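PDB 2AAN: auracyanin-A from Chloroflexus aurantiacus, which binds one copper ion per molecule as a blue copper protein and probably serves as a soluble electron acceptor for the membrane-bound alternative complex III. Local coordinates for residues Thr20-Gly24 against Lys34-Val39; Ala83-Leu87 against Glu97-Ala101. All coordinates share one frame; numbering follows the deposited sequence.

Interaction 1. Residues Thr20-Gly24 against Lys34-Val39; sequences TIEIG and KTELTV
I21 packs against L37 and V39 at the centre of an apolar contact between two strands of different sheets, 20-24 and 36-39. The strands run antiparallel, at 173°, but their axes stay 9.5 Å apart, so they meet through side chains rather than by backbone pairing. The two branches of I21 divide the work. A chi1 of -67° puts CG1 beside the backbone N and leaves CG2 anti to it, so that I21 CG2 faces L37 and lies 3.6 Å from L37 CD2. The other arm extends to V39 and brings I21 CD1 to 3.3 Å from V39 CG1, tighter than a usual carbon-carbon contact. I23, the next inward-facing residue of its strand, adds a looser touch, with I23 CD1 4.3 Å from L37 CD1. I23 CD1 also lies 3.6 Å from K34 O, and the I23 arm crosses the base of the K34 side chain at a slant, near CB.

The one polar link is made by K34, whose side chain, fully extended beyond CG, runs across to strand 20-24. There K34 NZ donates a hydrogen bond of 2.7 Å to E22 O, lying in the carbonyl plane with a C=O...N angle of 150°. The acceptor belongs to the backbone, and the E22 carboxylate leads off in another direction. At its other end K34 is tied down through its own O, which is hydrogen-bonded to Y121 OH.

I21 and I23 pair through their backbones with strand 44-50, whereas the side chains of L37 and V39 lean on strand 133-138. The contact thus joins an outer strand of one sheet to an outer strand of the other, closing one flank of the beta sandwich that defines the cupredoxin fold.

Interaction 2. Residues Ala83-Leu87 against Glu97-Ala101; sequences AANYL and ESPLA
N85 lays its carboxamide against the backbone of 98-100, a chi1 of -158° swinging the amide away from its own backbone N and toward that loop. N85 ND2 donates to S98 O at 2.7 Å, approaching nearly along the C=O axis, although the N-H...O angle of 141° leaves the bond bent. At the other end of the amide, N85 OD1 sits 3.3 Å from L100 CB and accepts a hydrogen bond from N59 ND2, so both ends are held and the flip is fixed. Replacing N85 with an alanine would probably leave S98 O and N59 ND2 each without this partner and open a gap beside L100.

The L100 and N85 side chains run alongside each other, pointing opposite ways. With CG anti to the backbone N (chi1 -169°), L100 turns CD1 to N85 and brings CD2 to 4.1 Å from Y86 CE1, meeting the ring obliquely; Y86 OH is hydrogen-bonded to Q57. The L87 CD1 methyl sits over the flat face of the E97 carboxylate, 3.3 Å from E97 CD, while E97 OE2 forms a salt bridge with K91. Within 97-101, S98 OG donates to P99 O. These loops lie beside the type 1 copper site of the cupredoxin fold, A101 being hydrogen-bonded through its backbone to the copper ligand H58.

In the fold
Interaction 1 closes along the chain before interaction 2 opens, and the two lie on opposite sides of the molecule's centre, their centres 19 Å apart and their nearest atoms about 8 Å apart. Strand 36-39 is an outermost strand of the five-stranded sheet, and strand 94-97, which leads into 97-101, is the other, so that sheet spans both contacts. Interaction 2 fastens the loop following helix 67-80 to the one following strand 94-97. Interaction 1 therefore belongs to the sandwich flank, its I23 side chain about 11 Å from the copper, whereas interaction 2 belongs to loops next to the metal, the L100 side chain about 7 Å from it.

Interaction 1. Residues Thr20-Gly24 against Lys34-Val39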
ATOM      1  N   THR A  20       6.640 -14.044   1.777  1.00 15.52           N
ATOM      2  CA  THR A  20       6.938 -12.701   1.383  1.00 15.65           C
ATOM      3  C   THR A  20       6.317 -12.524   0.004  1.00 20.56           C
ATOM      4  O   THR A  20       6.399 -13.398  -0.843  1.00 17.42           O
ATOM      5  CB  THR A  20       8.444 -12.413   1.313  1.00 20.19           C
ATOM      6  OG1 THR A  20       9.004 -12.454   2.629  1.00 17.36           O
ATOM      7  CG2 THR A  20       8.708 -11.038   0.713  1.00 17.86           C
ATOM      8  N   ILE A  21       5.696 -11.389  -0.209  1.00 12.43           N
ATOM      9  CA  ILE A  21       5.245 -11.010  -1.536  1.00 19.12           C
ATOM     10  C   ILE A  21       6.077  -9.802  -1.963  1.00 17.86           C
ATOM     11  O   ILE A  21       6.131  -8.782  -1.266  1.00 21.84           O
ATOM     12  CB  ILE A  21       3.770 -10.669  -1.564  1.00 16.65           C
ATOM     13  CG1 ILE A  21       2.942 -11.910  -1.279  1.00 25.91           C
ATOM     14  CG2 ILE A  21       3.404 -10.086  -2.927  1.00 21.08           C
ATOM     15  CD1 ILE A  21       1.511 -11.585  -1.002  1.00 27.42           C
ATOM     16  N   GLU A  22       6.750  -9.942  -3.103  1.00 15.10           N
ATOM     17  CA  GLU A  22       7.571  -8.867  -3.650  1.00 18.56           C
ATOM     18  C   GLU A  22       6.676  -7.968  -4.475  1.00 21.91           C
ATOM     19  O   GLU A  22       5.885  -8.439  -5.262  1.00 16.35           O
ATOM     20  CB  GLU A  22       8.645  -9.407  -4.578  1.00 23.44           C
ATOM     21  CG  GLU A  22       9.348 -10.635  -4.111  1.00 31.36           C
ATOM     22  CD  GLU A  22      10.447 -10.342  -3.161  1.00 38.60           C
ATOM     23  OE1 GLU A  22      11.051 -11.325  -2.685  1.00 49.63           O
ATOM     24  OE2 GLU A  22      10.726  -9.154  -2.889  1.00 41.10           O
ATOM     25  N   ILE A  23       6.802  -6.668  -4.298  1.00 16.24           N
ATOM     26  CA  ILE A  23       6.082  -5.745  -5.169  1.00 10.68           C
ATOM     27  C   ILE A  23       6.898  -4.503  -5.273  1.00 16.15           C
ATOM     28  O   ILE A  23       7.701  -4.216  -4.394  1.00 16.09           O
ATOM     29  CB  ILE A  23       4.638  -5.463  -4.658  1.00 13.25           C
ATOM     30  CG1 ILE A  23       3.846  -4.621  -5.649  1.00 13.66           C
ATOM     31  CG2 ILE A  23       4.659  -4.852  -3.250  1.00 17.56           C
ATOM     32  CD1 ILE A  23       2.378  -4.551  -5.333  1.00 15.42           C
ATOM     33  N   GLY A  24       6.719  -3.762  -6.360  1.00 17.67           N
ATOM     34  CA  GLY A  24       7.485  -2.545  -6.506  1.00 19.05           C
ATOM     35  C   GLY A  24       6.706  -1.518  -7.274  1.00 18.70           C
ATOM     36  O   GLY A  24       5.567  -1.733  -7.629  1.00 16.86           O
ATOM     37  N   LYS A  34       2.643  -4.875  -9.764  1.00 14.90           N
ATOM     38  CA  LYS A  34       1.665  -5.923  -9.657  1.00 15.24           C
ATOM     39  C   LYS A  34       0.354  -5.232  -9.247  1.00 13.16           C
ATOM     40  O   LYS A  34       0.305  -4.437  -8.271  1.00 14.36           O
ATOM     41  CB  LYS A  34       2.064  -6.959  -8.586  1.00 18.54           C
ATOM     42  CG  LYS A  34       3.443  -7.597  -8.764  1.00 17.90           C
ATOM     43  CD  LYS A  34       3.655  -8.731  -7.786  1.00 22.56           C
ATOM     44  CE  LYS A  34       4.971  -9.458  -7.983  1.00 18.64           C
ATOM     45  NZ  LYS A  34       5.113 -10.478  -6.863  1.00 16.13           N
ATOM     46  N   THR A  35      -0.706  -5.551  -9.973  1.00 11.76           N
ATOM     47  CA  THR A  35      -2.015  -4.960  -9.708  1.00 11.23           C
ATOM     48  C   THR A  35      -2.925  -5.951  -9.031  1.00 18.90           C
ATOM     49  O   THR A  35      -4.043  -5.602  -8.646  1.00 14.08           O
ATOM     50  CB  THR A  35      -2.749  -4.433 -10.965  1.00 18.73           C
ATOM     51  OG1 THR A  35      -2.875  -5.466 -11.951  1.00 13.79           O
ATOM     52  CG2 THR A  35      -2.056  -3.222 -11.505  1.00 20.96           C
ATOM     53  N   GLU A  36      -2.424  -7.152  -8.831  1.00 14.05           N
ATOM     54  CA  GLU A  36      -3.088  -8.004  -7.915  1.00 17.35           C
ATOM     55  C   GLU A  36      -2.273  -9.069  -7.218  1.00 20.61           C
ATOM     56  O   GLU A  36      -1.350  -9.636  -7.777  1.00 20.86           O
ATOM     57  CB  GLU A  36      -4.343  -8.548  -8.533  1.00 27.66           C
ATOM     58  CG  GLU A  36      -4.115  -9.809  -9.259  1.00 27.88           C
ATOM     59  CD  GLU A  36      -5.119 -10.855  -8.879  1.00 42.65           C
ATOM     60  OE1 GLU A  36      -6.295 -10.503  -8.716  1.00 49.72           O
ATOM     61  OE2 GLU A  36      -4.718 -12.029  -8.781  1.00 40.81           O
ATOM     62  N   LEU A  37      -2.641  -9.275  -5.968  1.00 14.34           N
ATOM     63  CA  LEU A  37      -1.989 -10.215  -5.052  1.00 16.48           C
ATOM     64  C   LEU A  37      -3.041 -11.108  -4.453  1.00 19.36           C
ATOM     65  O   LEU A  37      -4.150 -10.662  -4.222  1.00 22.69           O
ATOM     66  CB  LEU A  37      -1.290  -9.449  -3.936  1.00 20.38           C
ATOM     67  CG  LEU A  37      -0.315  -8.356  -4.361  1.00 16.53           C
ATOM     68  CD1 LEU A  37       0.218  -7.600  -3.139  1.00 25.04           C
ATOM     69  CD2 LEU A  37       0.837  -8.915  -5.209  1.00 15.75           C
ATOM     70  N   THR A  38      -2.713 -12.384  -4.265  1.00 21.79           N
ATOM     71  CA  THR A  38      -3.629 -13.331  -3.676  1.00 26.83           C
ATOM     72  C   THR A  38      -2.938 -13.987  -2.508  1.00 26.06           C
ATOM     73  O   THR A  38      -1.801 -14.427  -2.630  1.00 24.71           O
ATOM     74  CB  THR A  38      -4.047 -14.420  -4.660  1.00 28.52           C
ATOM     75  OG1 THR A  38      -4.646 -13.816  -5.799  1.00 33.48           O
ATOM     76  CG2 THR A  38      -5.074 -15.341  -4.014  1.00 36.41           C
ATOM     77  N   VAL A  39      -3.625 -13.994  -1.369  1.00 19.66           N
ATOM     78  CA  VAL A  39      -3.133 -14.637  -0.164  1.00 22.94           C
ATOM     79  C   VAL A  39      -4.310 -15.393   0.442  1.00 22.91           C
ATOM     80  O   VAL A  39      -5.438 -15.279  -0.056  1.00 16.15           O
ATOM     81  CB  VAL A  39      -2.535 -13.623   0.845  1.00 22.71           C
ATOM     82  CG1 VAL A  39      -1.291 -12.938   0.235  1.00 17.56           C
ATOM     83  CG2 VAL A  39      -3.560 -12.575   1.284  1.00 23.03           C
TER

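Interaction 2. Residues Ala83-Leu87 against Glu97-Ala101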
ATOM      1  N   ALA A  83       6.058  12.928   7.526  1.00 21.91           N
ATOM      2  CA  ALA A  83       6.383  12.359   8.820  1.00 27.46           C
ATOM      3  C   ALA A  83       5.261  11.444   9.356  1.00 25.25           C
ATOM      4  O   ALA A  83       5.524  10.597  10.194  1.00 33.08           O
ATOM      5  CB  ALA A  83       6.722  13.452   9.808  1.00 30.19           C
ATOM      6  N   ALA A  84       4.036  11.612   8.850  1.00 19.42           N
ATOM      7  CA  ALA A  84       2.887  10.754   9.145  1.00 17.07           C
ATOM      8  C   ALA A  84       2.602   9.792   8.002  1.00 15.17           C
ATOM      9  O   ALA A  84       1.482   9.281   7.882  1.00 16.17           O
ATOM     10  CB  ALA A  84       1.661  11.596   9.377  1.00 16.72           C
ATOM     11  N   ASN A  85       3.597   9.586   7.138  1.00 17.06           N
ATOM     12  CA  ASN A  85       3.477   8.677   6.004  1.00 18.45           C
ATOM     13  C   ASN A  85       2.322   9.099   5.110  1.00 17.20           C
ATOM     14  O   ASN A  85       1.688   8.262   4.500  1.00 17.76           O
ATOM     15  CB  ASN A  85       3.291   7.221   6.502  1.00 16.36           C
ATOM     16  CG  ASN A  85       3.687   6.130   5.441  1.00 19.07           C
ATOM     17  OD1 ASN A  85       4.191   6.422   4.354  1.00 21.79           O
ATOM     18  ND2 ASN A  85       3.456   4.872   5.793  1.00 16.22           N
ATOM     19  N   TYR A  86       2.053  10.404   5.016  1.00 12.43           N
ATOM     20  CA  TYR A  86       0.916  10.892   4.231  1.00 13.36           C
ATOM     21  C   TYR A  86      -0.316  10.073   4.561  1.00 16.89           C
ATOM     22  O   TYR A  86      -1.046   9.645   3.669  1.00 10.70           O
ATOM     23  CB  TYR A  86       1.208  10.841   2.732  1.00 11.62           C
ATOM     24  CG  TYR A  86       2.383  11.712   2.322  1.00 14.85           C
ATOM     25  CD1 TYR A  86       3.614  11.155   2.058  1.00 15.92           C
ATOM     26  CD2 TYR A  86       2.257  13.095   2.216  1.00 17.12           C
ATOM     27  CE1 TYR A  86       4.694  11.949   1.669  1.00 12.90           C
ATOM     28  CE2 TYR A  86       3.340  13.906   1.828  1.00 12.72           C
ATOM     29  CZ  TYR A  86       4.561  13.303   1.565  1.00 12.12           C
ATOM     30  OH  TYR A  86       5.639  14.081   1.193  1.00 13.46           O
ATOM     31  N   LEU A  87      -0.552   9.866   5.852  1.00 16.53           N
ATOM     32  CA  LEU A  87      -1.719   9.096   6.295  1.00 14.30           C
ATOM     33  C   LEU A  87      -2.375   9.737   7.494  1.00 15.74           C
ATOM     34  O   LEU A  87      -1.727  10.452   8.251  1.00 13.80           O
ATOM     35  CB  LEU A  87      -1.287   7.692   6.703  1.00 17.10           C
ATOM     36  CG  LEU A  87      -1.059   6.679   5.599  1.00 16.46           C
ATOM     37  CD1 LEU A  87      -0.543   5.424   6.278  1.00 19.95           C
ATOM     38  CD2 LEU A  87      -2.325   6.395   4.828  1.00 23.42           C
ATOM     39  N   GLU A  97       0.322  -0.784   6.866  1.00 17.63           N
ATOM     40  CA  GLU A  97       1.047   0.307   6.232  1.00 12.39           C
ATOM     41  C   GLU A  97       2.508  -0.026   6.056  1.00 15.59           C
ATOM     42  O   GLU A  97       3.212  -0.281   7.040  1.00 16.18           O
ATOM     43  CB  GLU A  97       1.042   1.594   7.075  1.00 20.01           C
ATOM     44  CG  GLU A  97      -0.228   2.119   7.578  1.00 18.74           C
ATOM     45  CD  GLU A  97      -0.002   3.205   8.656  1.00 19.24           C
ATOM     46  OE1 GLU A  97       1.151   3.640   8.881  1.00 26.27           O
ATOM     47  OE2 GLU A  97      -0.981   3.632   9.272  1.00 23.48           O
ATOM     48  N   SER A  98       2.985   0.050   4.819  1.00 13.40           N
ATOM     49  CA  SER A  98       4.421   0.040   4.600  1.00 13.44           C
ATOM     50  C   SER A  98       5.012   1.345   5.162  1.00 12.35           C
ATOM     51  O   SER A  98       4.362   2.386   5.185  1.00 13.92           O
ATOM     52  CB  SER A  98       4.791  -0.121   3.130  1.00 20.54           C
ATOM     53  OG  SER A  98       4.695   1.113   2.473  1.00 16.16           O
ATOM     54  N   PRO A  99       6.259   1.285   5.620  1.00 19.94           N
ATOM     55  CA  PRO A  99       6.973   2.519   5.814  1.00 17.12           C
ATOM     56  C   PRO A  99       7.010   3.279   4.481  1.00 21.59           C
ATOM     57  O   PRO A  99       6.798   2.686   3.422  1.00 19.91           O
ATOM     58  CB  PRO A  99       8.377   2.031   6.189  1.00 17.69           C
ATOM     59  CG  PRO A  99       8.176   0.711   6.739  1.00 20.31           C
ATOM     60  CD  PRO A  99       7.086   0.123   5.937  1.00 16.26           C
ATOM     61  N   LEU A 100       7.309   4.569   4.542  1.00 15.37           N
ATOM     62  CA  LEU A 100       7.461   5.386   3.373  1.00 16.13           C
ATOM     63  C   LEU A 100       8.763   5.075   2.687  1.00 18.03           C
ATOM     64  O   LEU A 100       9.811   5.133   3.297  1.00 16.87           O
ATOM     65  CB  LEU A 100       7.444   6.842   3.778  1.00 19.96           C
ATOM     66  CG  LEU A 100       7.333   7.940   2.732  1.00 19.95           C
ATOM     67  CD1 LEU A 100       6.138   7.790   1.834  1.00 20.03           C
ATOM     68  CD2 LEU A 100       7.215   9.253   3.454  1.00 18.16           C
ATOM     69  N   ALA A 101       8.715   4.775   1.400  1.00 12.54           N
ATOM     70  CA  ALA A 101       9.935   4.397   0.710  1.00 19.66           C
ATOM     71  C   ALA A 101      10.443   5.563  -0.126  1.00 20.50           C
ATOM     72  O   ALA A 101       9.762   6.059  -1.004  1.00 15.25           O
ATOM     73  CB  ALA A 101       9.725   3.189  -0.105  1.00 22.60           C
TER